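Long-range contact in 6-pyruvoyl tetrahydropterin synthase (Plasmodium falciparum, PDB 1Y13), which is a zinc-binding member of the 6-pyruvoyl tetrahydropterin synthase family that assembles from six chains and binds biopterin: residues 57-62 with 158-163. Numbering follows the deposited sequence.
Sequences LKVRGY and RHIHYI
The guanidinium of R60 lies flat over one face of the Y162 ring, a cation-pi stack with the planes 14° apart and R60 CZ 4.0 Å from the ring centroid. NH2 of R60 comes down near the rim, 3.4 Å from Y162 CE2. With CG anti to the backbone N (chi1 -172°), a bend at chi3 (-56°) lays the R60 head over the ring. Beneath them R60 and Y162 form an antiparallel hydrogen-bonded pair, R60 N donating to Y162 O at 3.0 Å; a second bond, H161 N to R60 O at 3.1 Å, comes from just ahead of the strand. That same R60 O sits over one face of the H161 imidazole, whose ND1 reaches back in the ring plane to H159 O (3.3 Å) and so fixes the ring's rotation. The Y62 ring brings its edge to H159 O, CD2 at 3.5 Å, and meets H161 obliquely. At the backbone, a water accepts from Y62 N and probably donates to R158 O. Opposite R60 and Y162, L57, V59 and I163 share the apolar face, L57 CD1 3.7 Å from I163 CG2; I160 CG2 of the preceding loop touches V59 CB. Further out, E23 salt-bridges R60 NE and E164 hydrogen-bonds Y162 OH. H159 closes helix 152-157 with a Schellman motif. Strands 49-62 and 162-168 are antiparallel neighbours in the family's tunnelling fold (T-fold), its helices packed on one face: L57 and V59 meet helix 72-86, I163 helix 135-150.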
# COMPACT_ATOMS: atom_id res chain seq x y z
N LEU A 57 9.40 -13.23 -4.47
CA LEU A 57 9.72 -14.39 -5.29
C LEU A 57 8.53 -14.86 -6.11
O LEU A 57 7.43 -15.02 -5.59
CB LEU A 57 10.16 -15.55 -4.40
CG LEU A 57 10.45 -16.92 -5.05
CD1 LEU A 57 11.57 -16.82 -6.08
CD2 LEU A 57 10.82 -17.96 -3.97
N LYS A 58 8.77 -15.10 -7.39
CA LYS A 58 7.75 -15.63 -8.28
C LYS A 58 8.32 -16.82 -9.06
O LYS A 58 9.47 -16.79 -9.50
CB LYS A 58 7.29 -14.52 -9.20
CG LYS A 58 6.37 -14.95 -10.30
CD LYS A 58 5.83 -13.74 -10.99
CE LYS A 58 6.73 -13.34 -12.14
NZ LYS A 58 6.01 -12.35 -12.98
N VAL A 59 7.53 -17.88 -9.18
CA VAL A 59 7.91 -19.06 -9.97
C VAL A 59 6.82 -19.40 -10.98
O VAL A 59 5.64 -19.27 -10.71
CB VAL A 59 8.36 -20.32 -9.10
CG1 VAL A 59 9.18 -19.89 -7.86
CG2 VAL A 59 7.19 -21.15 -8.65
N ARG A 60 7.24 -19.83 -12.16
CA ARG A 60 6.31 -20.22 -13.21
C ARG A 60 6.40 -21.72 -13.41
O ARG A 60 7.50 -22.27 -13.58
CB ARG A 60 6.64 -19.47 -14.49
CG ARG A 60 5.64 -19.65 -15.59
CD ARG A 60 6.14 -18.95 -16.84
NE ARG A 60 6.40 -17.54 -16.56
CZ ARG A 60 7.26 -16.77 -17.22
NH1 ARG A 60 7.97 -17.25 -18.24
NH2 ARG A 60 7.40 -15.51 -16.85
N GLY A 61 5.25 -22.37 -13.36
CA GLY A 61 5.16 -23.81 -13.49
C GLY A 61 3.81 -24.18 -14.07
O GLY A 61 3.34 -23.54 -14.99
N TYR A 62 3.22 -25.24 -13.51
CA TYR A 62 1.93 -25.78 -13.93
C TYR A 62 1.17 -26.18 -12.71
O TYR A 62 1.77 -26.54 -11.69
CB TYR A 62 2.11 -27.01 -14.85
CG TYR A 62 2.85 -26.65 -16.12
CD1 TYR A 62 2.17 -26.19 -17.23
CD2 TYR A 62 4.26 -26.70 -16.17
CE1 TYR A 62 2.84 -25.83 -18.38
CE2 TYR A 62 4.94 -26.33 -17.32
CZ TYR A 62 4.22 -25.90 -18.42
OH TYR A 62 4.86 -25.53 -19.57
N ARG A 158 8.41 -30.81 -10.45
CA ARG A 158 7.14 -30.08 -10.53
C ARG A 158 7.01 -29.32 -11.86
O ARG A 158 6.00 -28.68 -12.11
CB ARG A 158 6.96 -29.16 -9.31
CG ARG A 158 6.90 -29.96 -8.00
CD ARG A 158 6.40 -29.16 -6.82
NE ARG A 158 5.04 -28.66 -7.02
CZ ARG A 158 3.92 -29.23 -6.57
NH1 ARG A 158 3.95 -30.36 -5.86
NH2 ARG A 158 2.75 -28.65 -6.82
N HIS A 159 8.04 -29.41 -12.69
CA HIS A 159 8.05 -28.76 -14.01
C HIS A 159 8.05 -27.22 -13.94
O HIS A 159 7.51 -26.54 -14.82
CB HIS A 159 6.90 -29.24 -14.90
CG HIS A 159 7.04 -30.66 -15.36
ND1 HIS A 159 8.04 -31.07 -16.22
CD2 HIS A 159 6.26 -31.75 -15.14
CE1 HIS A 159 7.89 -32.36 -16.48
NE2 HIS A 159 6.81 -32.79 -15.84
N ILE A 160 8.67 -26.71 -12.89
CA ILE A 160 8.92 -25.27 -12.75
C ILE A 160 10.09 -24.91 -13.68
O ILE A 160 11.15 -25.56 -13.64
CB ILE A 160 9.20 -24.92 -11.28
CG1 ILE A 160 7.88 -25.04 -10.49
CG2 ILE A 160 9.82 -23.51 -11.14
CD1 ILE A 160 8.06 -25.37 -9.02
N HIS A 161 9.89 -23.91 -14.54
CA HIS A 161 10.87 -23.62 -15.60
C HIS A 161 11.42 -22.20 -15.54
O HIS A 161 12.29 -21.84 -16.32
CB HIS A 161 10.30 -23.95 -17.00
CG HIS A 161 8.93 -23.38 -17.26
ND1 HIS A 161 7.78 -23.96 -16.79
CD2 HIS A 161 8.55 -22.26 -17.93
CE1 HIS A 161 6.74 -23.23 -17.15
NE2 HIS A 161 7.17 -22.19 -17.84
N TYR A 162 10.93 -21.41 -14.59
CA TYR A 162 11.30 -20.01 -14.53
C TYR A 162 11.15 -19.49 -13.11
O TYR A 162 10.18 -19.80 -12.43
CB TYR A 162 10.43 -19.20 -15.50
CG TYR A 162 10.64 -17.70 -15.44
CD1 TYR A 162 11.64 -17.08 -16.19
CD2 TYR A 162 9.82 -16.90 -14.66
CE1 TYR A 162 11.82 -15.72 -16.15
CE2 TYR A 162 9.98 -15.53 -14.62
CZ TYR A 162 10.98 -14.95 -15.36
OH TYR A 162 11.15 -13.59 -15.33
N ILE A 163 12.15 -18.74 -12.67
CA ILE A 163 12.18 -18.17 -11.33
C ILE A 163 12.61 -16.70 -11.43
O ILE A 163 13.53 -16.35 -12.17
CB ILE A 163 13.13 -18.96 -10.43
CG1 ILE A 163 12.62 -20.38 -10.26
CG2 ILE A 163 13.22 -18.34 -9.04
CD1 ILE A 163 13.64 -21.33 -9.70
O HOH W 1 4.75 -26.44 -11.23